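Local atomic coordinates of uncharacterized protein (Danio rerio, PDB entry 4LD1), a protein that probably binds tubulin and takes part in centriole assembly and elongation, this chain being its G-box domain, a long ribbon of antiparallel beta strands. Residues Asp151-Thr156 and Gln163-Pro168; Thr134-Ile139 and Arg146-Asp151; Asp107-Ser112 and Ile119-Pro124; Asn81-His86 and Glu93-Asp98. All coordinates share one frame; numbering follows the deposited sequence. Where two conformers were deposited one is given.

How the interactions relate
The four interactions are cut from one structural plan, a run of antiparallel strands in which each strand pairs with the next one in sequence. Along the chain the order is 4, 3, 2, 1, strictly in series. Centres of neighbouring contacts lie about 16 Å (4 and 3), 18 Å (3 and 2) and 10 Å (2 and 1) apart, and interactions 4 and 1 are separated by about 38 Å. Interactions 1 and 2 touch: they share Asp151, and strands 144-148 and 154-158 pair directly, with Thr156 bonded to Arg146. The others are bridged by intervening strands. Repeated short-range pairing of this kind yields an elongated domain held together by local contacts.

Interaction 1: residues Asp151-Thr156 and Gln163-Pro168; sequences DGTVKT and QETQYP
Thr153 is the buried centre of this pairing, and Tyr167 and Pro168 close over its methyl. CG2 of Thr153 lies beside the phenol, 3.7 Å from Tyr167 CD1. Its OG1 is turned the other way, into the position between backbone N and carbonyl carbon (chi1 61°), where it donates to Asp151 OD1 at 2.7 Å on the syn lone pair. The same oxygen accepts Thr153 N from above the carboxylate plane, closing an Asx turn. Lys155 runs alongside Thr165, Lys155 CG 3.7 Å from Thr165 OG1, then bends at its last torsion to give a weak bond from NZ to Thr153 OG1; Tyr149 adds a cation-pi contact to this lysine. The frame is an antiparallel beta hairpin, strands 154-158 and 163-166, the latter the last strand, at one edge of the chain's strand array. Val154 and Gln166 exchange two backbone bonds, as do Thr156 and Glu164. On their face Gln166 and Glu164 are exposed to solvent, whereas Thr156 is buried, its OG1 held by Arg146. Gln166 folds back at chi2 (66°) and donates NE2 to Tyr167 O, while Glu164 turns to Arg162. At the open end, beside the Asx turn, a water donates to both Gly152 O and Gln166 O.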
# COMPACT_ATOMS: atom_id res chain seq x y z
N ASP A 151 -21.33 -10.22 -25.73
CA ASP A 151 -22.47 -10.74 -26.47
C ASP A 151 -23.36 -11.61 -25.59
O ASP A 151 -24.34 -12.18 -26.06
CB ASP A 151 -22.02 -11.48 -27.74
CG ASP A 151 -21.31 -12.80 -27.46
OD1 ASP A 151 -21.07 -13.14 -26.28
OD2 ASP A 151 -20.97 -13.51 -28.44
N GLY A 152 -23.00 -11.73 -24.31
CA GLY A 152 -23.82 -12.42 -23.33
C GLY A 152 -23.45 -13.88 -23.14
O GLY A 152 -24.00 -14.56 -22.27
N THR A 153 -22.52 -14.37 -23.95
CA THR A 153 -22.04 -15.73 -23.77
C THR A 153 -21.03 -15.80 -22.61
O THR A 153 -20.41 -14.81 -22.20
CB THR A 153 -21.38 -16.30 -25.04
OG1 THR A 153 -20.24 -15.52 -25.41
CG2 THR A 153 -22.39 -16.36 -26.21
N VAL A 154 -20.89 -17.02 -22.11
CA VAL A 154 -19.89 -17.39 -21.14
C VAL A 154 -19.19 -18.62 -21.67
O VAL A 154 -19.83 -19.62 -22.02
CB VAL A 154 -20.51 -17.69 -19.77
CG1 VAL A 154 -19.45 -18.11 -18.79
CG2 VAL A 154 -21.23 -16.45 -19.25
N LYS A 155 -17.86 -18.55 -21.75
CA LYS A 155 -17.03 -19.63 -22.25
C LYS A 155 -16.14 -20.19 -21.15
O LYS A 155 -15.47 -19.43 -20.44
CB LYS A 155 -16.16 -19.15 -23.42
CG LYS A 155 -16.96 -18.64 -24.63
CD LYS A 155 -16.08 -18.45 -25.86
CE LYS A 155 -16.89 -18.06 -27.10
NZ LYS A 155 -17.67 -16.81 -26.90
N THR A 156 -16.15 -21.50 -20.99
CA THR A 156 -15.40 -22.17 -19.97
C THR A 156 -14.47 -23.14 -20.64
O THR A 156 -14.91 -23.93 -21.47
CB THR A 156 -16.32 -22.94 -19.00
OG1 THR A 156 -17.28 -22.04 -18.43
CG2 THR A 156 -15.51 -23.57 -17.86
N GLN A 163 -14.02 -27.16 -24.27
CA GLN A 163 -14.52 -25.79 -24.24
C GLN A 163 -16.02 -25.80 -24.29
O GLN A 163 -16.61 -26.42 -25.18
CB GLN A 163 -13.96 -25.02 -25.43
CG GLN A 163 -12.46 -24.99 -25.47
CD GLN A 163 -11.91 -24.05 -26.52
OE1 GLN A 163 -12.66 -23.34 -27.19
NE2 GLN A 163 -10.59 -24.05 -26.66
N GLU A 164 -16.66 -25.13 -23.34
CA GLU A 164 -18.10 -25.05 -23.29
C GLU A 164 -18.54 -23.63 -23.41
O GLU A 164 -18.05 -22.76 -22.67
CB GLU A 164 -18.64 -25.63 -21.99
CG GLU A 164 -18.39 -27.10 -21.83
CD GLU A 164 -19.25 -27.76 -20.78
OE1 GLU A 164 -20.18 -27.09 -20.24
OE2 GLU A 164 -19.01 -28.96 -20.49
N THR A 165 -19.42 -23.34 -24.34
CA THR A 165 -20.05 -22.04 -24.49
C THR A 165 -21.51 -22.12 -24.09
O THR A 165 -22.28 -22.88 -24.67
CB THR A 165 -19.95 -21.54 -25.94
OG1 THR A 165 -18.58 -21.50 -26.34
CG2 THR A 165 -20.58 -20.14 -26.07
N GLN A 166 -21.86 -21.32 -23.09
CA GLN A 166 -23.22 -21.15 -22.66
C GLN A 166 -23.78 -19.89 -23.29
O GLN A 166 -23.24 -18.77 -23.10
CB GLN A 166 -23.27 -21.06 -21.13
CG GLN A 166 -24.65 -20.80 -20.56
CD GLN A 166 -25.61 -21.94 -20.80
OE1 GLN A 166 -25.36 -23.07 -20.40
NE2 GLN A 166 -26.71 -21.66 -21.48
N TYR A 167 -24.87 -20.04 -24.01
CA TYR A 167 -25.51 -18.94 -24.70
C TYR A 167 -26.56 -18.30 -23.82
O TYR A 167 -27.17 -18.97 -22.98
CB TYR A 167 -26.12 -19.46 -26.01
CG TYR A 167 -25.06 -19.90 -26.98
CD1 TYR A 167 -24.41 -18.97 -27.77
CD2 TYR A 167 -24.65 -21.22 -27.04
CE1 TYR A 167 -23.41 -19.35 -28.64
CE2 TYR A 167 -23.66 -21.61 -27.91
CZ TYR A 167 -23.04 -20.67 -28.71
OH TYR A 167 -22.03 -21.05 -29.58
N PRO A 168 -26.77 -16.99 -23.99
CA PRO A 168 -27.76 -16.28 -23.18
C PRO A 168 -29.19 -16.67 -23.55
O PRO A 168 -29.45 -17.13 -24.66
CB PRO A 168 -27.48 -14.81 -23.49
CG PRO A 168 -26.86 -14.81 -24.85
CD PRO A 168 -26.08 -16.10 -24.94
O HOH W 1 -24.62 -17.06 -21.15

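Interaction 2: residues Thr134-Ile139 and Arg146-Asp151; sequences TGQREI and RREYPD
Gln136, Glu148 and Arg146 have the most surface buried in this pairing, and each makes a different kind of contact. Gln136 bends at chi2 (-62°), which carries its amide across the opposite chain: NE2 comes to 3.3 Å from Glu148 CB, and OE1 lies against Pro150, 3.6 Å from its CA. A water accepts from Gln136 NE2 at 2.7 Å and donates to Tyr149 O, tying the amide to the backbone beyond the strand. Glu148 reaches back over the gap with its carboxylate. OE1 takes the backbone N-H of Arg137 at 2.9 Å in a noticeably bent bond. The donor meets this oxygen on the anti side, 29° out of the carboxylate plane. The return bond, Glu148 N to Arg137 O, is nearly straight. A side-chain oxygen thus replaces a main-chain carbonyl as acceptor at the end of the ladder. Arg137 runs alongside this glutamate, CB 3.4 Å from OE1, but its own NE is held by Gln131.

Arg146 packs by its aliphatic base, CB 3.8 Å from Ile139 CG2; its guanidinium leads away to Thr156, with a cation-pi contact to Phe144. Ile139 and Arg146 exchange two backbone bonds. On the other face Glu138 and Arg147 form a long salt bridge, OE2 to NH1 3.8 Å, their planes 83° apart, while Glu138 OE1 accepts from His140. Strand 137-140 followed by strand 144-148 across a short connection is an antiparallel beta hairpin, one of the successive strand pairs that make up the G-box domain.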
# COMPACT_ATOMS: atom_id res chain seq x y z
N THR A 134 -13.03 -3.55 -19.56
CA THR A 134 -14.33 -3.63 -20.23
C THR A 134 -15.48 -3.98 -19.29
O THR A 134 -16.63 -3.97 -19.70
CB THR A 134 -14.31 -4.74 -21.25
OG1 THR A 134 -14.03 -5.97 -20.57
CG2 THR A 134 -13.26 -4.50 -22.34
N GLY A 135 -15.15 -4.32 -18.05
CA GLY A 135 -16.13 -4.77 -17.07
C GLY A 135 -16.42 -6.26 -17.10
O GLY A 135 -17.05 -6.79 -16.18
N GLN A 136 -15.93 -6.96 -18.13
CA GLN A 136 -16.12 -8.41 -18.22
C GLN A 136 -15.18 -9.08 -17.23
O GLN A 136 -14.09 -8.56 -16.95
CB GLN A 136 -15.83 -8.93 -19.63
CG GLN A 136 -16.62 -8.24 -20.72
CD GLN A 136 -18.12 -8.43 -20.60
OE1 GLN A 136 -18.90 -7.53 -20.94
NE2 GLN A 136 -18.54 -9.59 -20.14
N ARG A 137 -15.60 -10.22 -16.70
CA ARG A 137 -14.80 -10.95 -15.75
C ARG A 137 -14.32 -12.28 -16.29
O ARG A 137 -14.96 -12.92 -17.11
CB ARG A 137 -15.59 -11.21 -14.48
CG ARG A 137 -15.88 -9.93 -13.75
CD ARG A 137 -16.76 -10.15 -12.57
NE ARG A 137 -16.87 -8.94 -11.78
CZ ARG A 137 -17.45 -8.87 -10.59
NH1 ARG A 137 -17.98 -9.96 -10.05
NH2 ARG A 137 -17.50 -7.71 -9.94
N GLU A 138 -13.20 -12.71 -15.74
CA GLU A 138 -12.61 -13.98 -16.07
C GLU A 138 -12.15 -14.59 -14.77
O GLU A 138 -11.55 -13.90 -13.93
CB GLU A 138 -11.44 -13.82 -17.02
CG GLU A 138 -10.66 -15.11 -17.28
CD GLU A 138 -9.56 -14.94 -18.33
OE1 GLU A 138 -8.42 -14.58 -17.95
OE2 GLU A 138 -9.83 -15.14 -19.52
N ILE A 139 -12.44 -15.85 -14.56
CA ILE A 139 -11.97 -16.57 -13.40
C ILE A 139 -11.10 -17.74 -13.79
O ILE A 139 -11.38 -18.43 -14.78
CB ILE A 139 -13.12 -17.05 -12.48
CG1 ILE A 139 -12.55 -17.70 -11.22
CG2 ILE A 139 -14.03 -18.02 -13.19
CD1 ILE A 139 -13.55 -17.91 -10.11
N ARG A 146 -12.84 -19.47 -16.95
CA ARG A 146 -14.14 -19.08 -17.45
C ARG A 146 -14.19 -17.60 -17.69
O ARG A 146 -13.72 -16.83 -16.85
CB ARG A 146 -15.22 -19.48 -16.45
CG ARG A 146 -16.60 -18.97 -16.76
CD ARG A 146 -17.57 -19.57 -15.79
NE ARG A 146 -17.73 -21.00 -16.05
CZ ARG A 146 -18.30 -21.86 -15.22
NH1 ARG A 146 -18.74 -21.45 -14.03
NH2 ARG A 146 -18.42 -23.14 -15.56
N ARG A 147 -14.74 -17.19 -18.81
CA ARG A 147 -14.81 -15.78 -19.17
C ARG A 147 -16.18 -15.40 -19.72
O ARG A 147 -16.79 -16.15 -20.50
CB ARG A 147 -13.73 -15.46 -20.20
CG ARG A 147 -13.68 -14.02 -20.64
CD ARG A 147 -12.42 -13.78 -21.44
NE ARG A 147 -12.28 -12.40 -21.89
CZ ARG A 147 -11.14 -11.87 -22.30
NH1 ARG A 147 -10.03 -12.60 -22.31
NH2 ARG A 147 -11.09 -10.60 -22.69
N GLU A 148 -16.65 -14.23 -19.28
CA GLU A 148 -17.83 -13.56 -19.81
C GLU A 148 -17.49 -12.72 -21.02
O GLU A 148 -16.43 -12.08 -21.05
CB GLU A 148 -18.38 -12.59 -18.76
CG GLU A 148 -18.58 -13.16 -17.40
CD GLU A 148 -18.99 -12.11 -16.37
OE1 GLU A 148 -18.42 -10.97 -16.33
OE2 GLU A 148 -19.88 -12.45 -15.58
N TYR A 149 -18.41 -12.66 -21.98
CA TYR A 149 -18.23 -11.88 -23.18
C TYR A 149 -19.39 -10.90 -23.33
O TYR A 149 -20.50 -11.16 -22.83
CB TYR A 149 -18.17 -12.82 -24.38
CG TYR A 149 -16.91 -13.63 -24.38
CD1 TYR A 149 -16.81 -14.78 -23.62
CD2 TYR A 149 -15.80 -13.22 -25.10
CE1 TYR A 149 -15.65 -15.51 -23.59
CE2 TYR A 149 -14.63 -13.96 -25.08
CZ TYR A 149 -14.57 -15.10 -24.33
OH TYR A 149 -13.41 -15.84 -24.29
N PRO A 150 -19.17 -9.79 -24.03
CA PRO A 150 -20.22 -8.76 -24.11
C PRO A 150 -21.44 -9.17 -24.93
O PRO A 150 -22.48 -8.51 -24.80
CB PRO A 150 -19.49 -7.56 -24.73
CG PRO A 150 -18.37 -8.17 -25.51
CD PRO A 150 -17.93 -9.35 -24.70
N ASP A 151 -21.33 -10.22 -25.73
CA ASP A 151 -22.47 -10.74 -26.47
C ASP A 151 -23.36 -11.61 -25.59
O ASP A 151 -24.34 -12.18 -26.06
CB ASP A 151 -22.02 -11.48 -27.74
CG ASP A 151 -21.31 -12.80 -27.46
OD1 ASP A 151 -21.07 -13.14 -26.28
OD2 ASP A 151 -20.97 -13.51 -28.44
O HOH W 2 -13.29 -8.11 -22.11
O HOH W 3 -21.09 -10.37 -19.83

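Interaction 3: residues Asp107-Ser112 and Ile119-Pro124; sequences DGREES and IIQLNP
Strands 110-112 and 119-122 run antiparallel, their axes 4.6 Å apart at closest approach and 170° between their directions. Two hydrogen-bonded pairs, Glu110 with Leu122 and Ser112 with Ile120, flank the non-hydrogen-bonded pair Glu111 with Gln121. All four backbone bonds are of ordinary length, and CA-H contacts run between them. Before the strand, Asp107 OD1 accepts Arg109 N at 3.0 Å in an Asx turn, and Pro124 rests on this bend, its CG 3.4 Å from Asp107 O.

The Glu111 chain, extended with CG anti to the backbone N (chi1 179°), crosses Ile119 so that OE2 comes 3.6 Å from its methyl CG2. On the other face Glu110 lies alongside Leu122, OE1 4.0 Å from CD2. Arg109 passes beside Asn123, its CD 3.8 Å from OD1; ND2 of that asparagine donates to Gln121 OE1 from above the carbonyl plane, and also bonds Ser127. One water donates to both Gly108 O and Asn123 O. With carboxylates meeting isoleucine and leucine methyls, the side chains add mainly van der Waals contact, and the directional hold between these strands comes chiefly from the backbone, with a water bridging the loop end.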
# COMPACT_ATOMS: atom_id res chain seq x y z
N ASP A 107 -5.09 -13.21 5.19
CA ASP A 107 -5.49 -14.57 4.80
C ASP A 107 -4.90 -15.00 3.45
O ASP A 107 -5.13 -16.12 3.00
CB ASP A 107 -7.02 -14.73 4.80
CG ASP A 107 -7.71 -13.91 3.70
OD1 ASP A 107 -7.02 -13.19 2.95
OD2 ASP A 107 -8.96 -14.00 3.62
N GLY A 108 -4.15 -14.11 2.82
CA GLY A 108 -3.49 -14.41 1.56
C GLY A 108 -4.13 -13.79 0.34
O GLY A 108 -3.57 -13.85 -0.75
N ARG A 109 -5.29 -13.17 0.50
CA ARG A 109 -5.93 -12.50 -0.63
C ARG A 109 -5.14 -11.25 -1.03
O ARG A 109 -4.69 -10.49 -0.18
CB ARG A 109 -7.36 -12.11 -0.30
CG ARG A 109 -8.09 -11.41 -1.42
CD ARG A 109 -9.61 -11.58 -1.30
NE ARG A 109 -10.10 -11.14 0.00
CZ ARG A 109 -10.61 -9.94 0.26
NH1 ARG A 109 -10.74 -9.03 -0.70
NH2 ARG A 109 -11.01 -9.65 1.49
N GLU A 110 -5.04 -11.03 -2.33
CA GLU A 110 -4.37 -9.86 -2.89
C GLU A 110 -5.27 -9.29 -3.97
O GLU A 110 -5.81 -10.03 -4.77
CB GLU A 110 -3.01 -10.23 -3.50
CG GLU A 110 -2.10 -11.05 -2.60
CD GLU A 110 -0.73 -11.28 -3.21
OE1 GLU A 110 -0.52 -10.90 -4.38
OE2 GLU A 110 0.14 -11.84 -2.51
N GLU A 111 -5.42 -7.97 -4.00
CA GLU A 111 -6.22 -7.31 -5.02
C GLU A 111 -5.49 -6.11 -5.56
O GLU A 111 -5.10 -5.23 -4.79
CB GLU A 111 -7.56 -6.87 -4.45
CG GLU A 111 -8.44 -6.16 -5.45
CD GLU A 111 -9.79 -5.77 -4.89
OE1 GLU A 111 -10.23 -6.40 -3.90
OE2 GLU A 111 -10.40 -4.82 -5.43
N SER A 112 -5.27 -6.08 -6.87
CA SER A 112 -4.60 -4.99 -7.54
C SER A 112 -5.60 -4.28 -8.43
O SER A 112 -6.36 -4.91 -9.15
CB SER A 112 -3.43 -5.50 -8.39
OG SER A 112 -2.44 -6.12 -7.60
N ILE A 119 -9.14 -4.90 -12.40
CA ILE A 119 -8.96 -5.46 -11.07
C ILE A 119 -8.46 -6.90 -11.20
O ILE A 119 -9.05 -7.70 -11.93
CB ILE A 119 -10.27 -5.47 -10.27
CG1 ILE A 119 -10.94 -4.09 -10.30
CG2 ILE A 119 -10.04 -5.98 -8.85
CD1 ILE A 119 -12.34 -4.08 -9.74
N ILE A 120 -7.39 -7.21 -10.48
CA ILE A 120 -6.81 -8.53 -10.44
C ILE A 120 -6.80 -9.00 -9.00
O ILE A 120 -6.10 -8.42 -8.16
CB ILE A 120 -5.39 -8.57 -11.00
CG1 ILE A 120 -5.36 -8.02 -12.43
CG2 ILE A 120 -4.89 -10.01 -11.02
CD1 ILE A 120 -4.00 -7.57 -12.88
N GLN A 121 -7.61 -10.01 -8.72
CA GLN A 121 -7.76 -10.60 -7.41
C GLN A 121 -7.15 -12.01 -7.38
O GLN A 121 -7.58 -12.90 -8.13
CB GLN A 121 -9.23 -10.67 -7.05
CG GLN A 121 -9.56 -11.42 -5.79
CD GLN A 121 -11.04 -11.74 -5.71
OE1 GLN A 121 -11.53 -12.65 -6.39
NE2 GLN A 121 -11.76 -10.98 -4.92
N LEU A 122 -6.19 -12.20 -6.49
CA LEU A 122 -5.61 -13.50 -6.24
C LEU A 122 -6.16 -13.96 -4.91
O LEU A 122 -6.02 -13.27 -3.89
CB LEU A 122 -4.09 -13.38 -6.17
CG LEU A 122 -3.32 -14.66 -5.92
CD1 LEU A 122 -3.67 -15.74 -6.97
CD2 LEU A 122 -1.83 -14.35 -5.92
N ASN A 123 -6.79 -15.13 -4.92
CA ASN A 123 -7.39 -15.66 -3.71
C ASN A 123 -6.49 -16.62 -2.93
O ASN A 123 -5.56 -17.21 -3.51
CB ASN A 123 -8.72 -16.31 -4.06
CG ASN A 123 -9.71 -15.30 -4.59
OD1 ASN A 123 -10.00 -14.31 -3.93
ND2 ASN A 123 -10.22 -15.54 -5.78
N PRO A 124 -6.76 -16.79 -1.64
CA PRO A 124 -5.98 -17.72 -0.81
C PRO A 124 -5.88 -19.13 -1.38
O PRO A 124 -4.86 -19.80 -1.17
CB PRO A 124 -6.75 -17.74 0.51
CG PRO A 124 -7.46 -16.45 0.57
CD PRO A 124 -7.79 -16.09 -0.85
O HOH W 4 -2.74 -16.20 -2.23
O HOH W 5 -3.27 -8.71 -7.28

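Interaction 4: residues Asn81-His86 and Glu93-Asp98; sequences NQTEKH and EITFPD
Glu93 faces Lys85 across the first hydrogen-bonded pair, joined to it by two backbone bonds. Their side chains run alongside one another, yet the charged ends do not meet. Ile94 follows on the opposite face. Its CG2 touches the Gln82 amide, 3.5 Å from NE2, and its CG1 lies 3.9 Å from Glu84 CD. Gln82 leaves CB with CG opposite the backbone N (chi1 180°) and stays extended, which carries its amide to Ile94, Phe96 and Glu84. The Glu84 carboxylate is held at both oxygens: Gln82 NE2 reaches OE2 and His86 NE2 reaches OE1, each on an anti lone pair, the latter in the imidazole plane at 2.9 Å. Two donors, one on each oxygen, should fix the rotation of this carboxylate and would probably favour its ionised form. Thr95 returns to the first face, paired with Thr83, whose OG1 lies 3.6 Å from Thr95 CB. At Phe96 the ring stands beside Gln82, planes 71° apart, with OE1 3.4 Å from CD1; Ile94 CG2 sits over the centre of one ring face. Pro97 then closes against Gln82. The whole is an antiparallel beta hairpin, flanked by strands 74-77 and 101-104 in the ribbon of the G-box domain.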
# COMPACT_ATOMS: atom_id res chain seq x y z
N ASN A 81 8.92 6.67 -5.11
CA ASN A 81 7.55 7.19 -5.04
C ASN A 81 6.52 6.14 -4.63
O ASN A 81 5.33 6.41 -4.60
CB ASN A 81 7.14 7.84 -6.36
CG ASN A 81 6.24 9.05 -6.16
OD1 ASN A 81 5.48 9.13 -5.19
ND2 ASN A 81 6.33 10.00 -7.07
N GLN A 82 7.00 4.94 -4.30
CA GLN A 82 6.13 3.90 -3.76
C GLN A 82 5.75 4.28 -2.33
O GLN A 82 6.59 4.76 -1.56
CB GLN A 82 6.85 2.56 -3.77
CG GLN A 82 6.03 1.42 -3.21
CD GLN A 82 6.53 0.06 -3.66
OE1 GLN A 82 7.02 -0.09 -4.77
NE2 GLN A 82 6.43 -0.92 -2.77
N THR A 83 4.48 4.09 -1.98
CA THR A 83 4.00 4.37 -0.64
C THR A 83 3.19 3.20 -0.13
O THR A 83 2.53 2.49 -0.92
CB THR A 83 3.17 5.69 -0.59
OG1 THR A 83 2.01 5.60 -1.43
CG2 THR A 83 4.02 6.86 -1.05
N GLU A 84 3.20 2.96 1.17
CA GLU A 84 2.47 1.83 1.73
C GLU A 84 1.76 2.21 2.99
O GLU A 84 2.28 3.03 3.78
CB GLU A 84 3.41 0.67 2.01
CG GLU A 84 4.30 0.36 0.84
CD GLU A 84 5.11 -0.88 1.02
OE1 GLU A 84 5.06 -1.49 2.11
OE2 GLU A 84 5.83 -1.24 0.07
N LYS A 85 0.63 1.60 3.24
CA LYS A 85 -0.09 1.72 4.48
C LYS A 85 -0.16 0.35 5.12
O LYS A 85 -0.60 -0.61 4.48
CB LYS A 85 -1.49 2.26 4.23
CG LYS A 85 -1.53 3.63 3.62
CD LYS A 85 -2.95 4.18 3.65
CE LYS A 85 -3.00 5.63 3.16
NZ LYS A 85 -2.39 6.59 4.14
N HIS A 86 0.29 0.22 6.35
CA HIS A 86 0.23 -1.01 7.11
C HIS A 86 -0.78 -0.78 8.22
O HIS A 86 -0.52 -0.02 9.15
CB HIS A 86 1.60 -1.36 7.67
CG HIS A 86 2.66 -1.52 6.62
ND1 HIS A 86 3.91 -2.04 6.89
CD2 HIS A 86 2.65 -1.24 5.29
CE1 HIS A 86 4.62 -2.06 5.78
NE2 HIS A 86 3.88 -1.59 4.80
N GLU A 93 -1.52 -1.90 2.14
CA GLU A 93 -1.93 -1.31 0.88
C GLU A 93 -0.78 -0.60 0.26
O GLU A 93 -0.24 0.36 0.85
CB GLU A 93 -3.05 -0.32 1.09
CG GLU A 93 -3.61 0.24 -0.19
CD GLU A 93 -4.43 1.47 0.06
OE1 GLU A 93 -5.66 1.31 0.22
OE2 GLU A 93 -3.82 2.58 0.13
N ILE A 94 -0.34 -1.06 -0.88
CA ILE A 94 0.78 -0.51 -1.60
C ILE A 94 0.33 0.29 -2.79
O ILE A 94 -0.42 -0.21 -3.63
CB ILE A 94 1.69 -1.62 -2.11
CG1 ILE A 94 2.13 -2.53 -0.96
CG2 ILE A 94 2.89 -1.05 -2.84
CD1 ILE A 94 2.79 -3.81 -1.42
N THR A 95 0.79 1.51 -2.92
CA THR A 95 0.63 2.29 -4.12
C THR A 95 1.98 2.34 -4.81
O THR A 95 2.94 2.94 -4.29
CB THR A 95 0.13 3.70 -3.80
OG1 THR A 95 -1.10 3.61 -3.08
CG2 THR A 95 -0.09 4.50 -5.06
N PHE A 96 2.07 1.69 -5.95
CA PHE A 96 3.30 1.59 -6.71
C PHE A 96 3.55 2.90 -7.45
O PHE A 96 2.65 3.73 -7.57
CB PHE A 96 3.21 0.43 -7.70
CG PHE A 96 3.26 -0.92 -7.03
CD1 PHE A 96 4.46 -1.46 -6.63
CD2 PHE A 96 2.11 -1.63 -6.80
CE1 PHE A 96 4.52 -2.69 -6.02
CE2 PHE A 96 2.15 -2.87 -6.19
CZ PHE A 96 3.36 -3.40 -5.80
N PRO A 97 4.77 3.08 -7.95
CA PRO A 97 5.07 4.32 -8.68
C PRO A 97 4.18 4.52 -9.90
O PRO A 97 3.91 5.67 -10.25
CB PRO A 97 6.55 4.15 -9.08
CG PRO A 97 7.10 3.19 -8.09
CD PRO A 97 5.98 2.28 -7.69
N ASP A 98 3.70 3.44 -10.51
CA ASP A 98 2.83 3.55 -11.69
C ASP A 98 1.35 3.75 -11.33
O ASP A 98 0.49 3.81 -12.20
CB ASP A 98 3.04 2.37 -12.64
CG ASP A 98 2.48 1.05 -12.12
OD1 ASP A 98 1.86 1.01 -11.04
OD2 ASP A 98 2.67 0.03 -12.81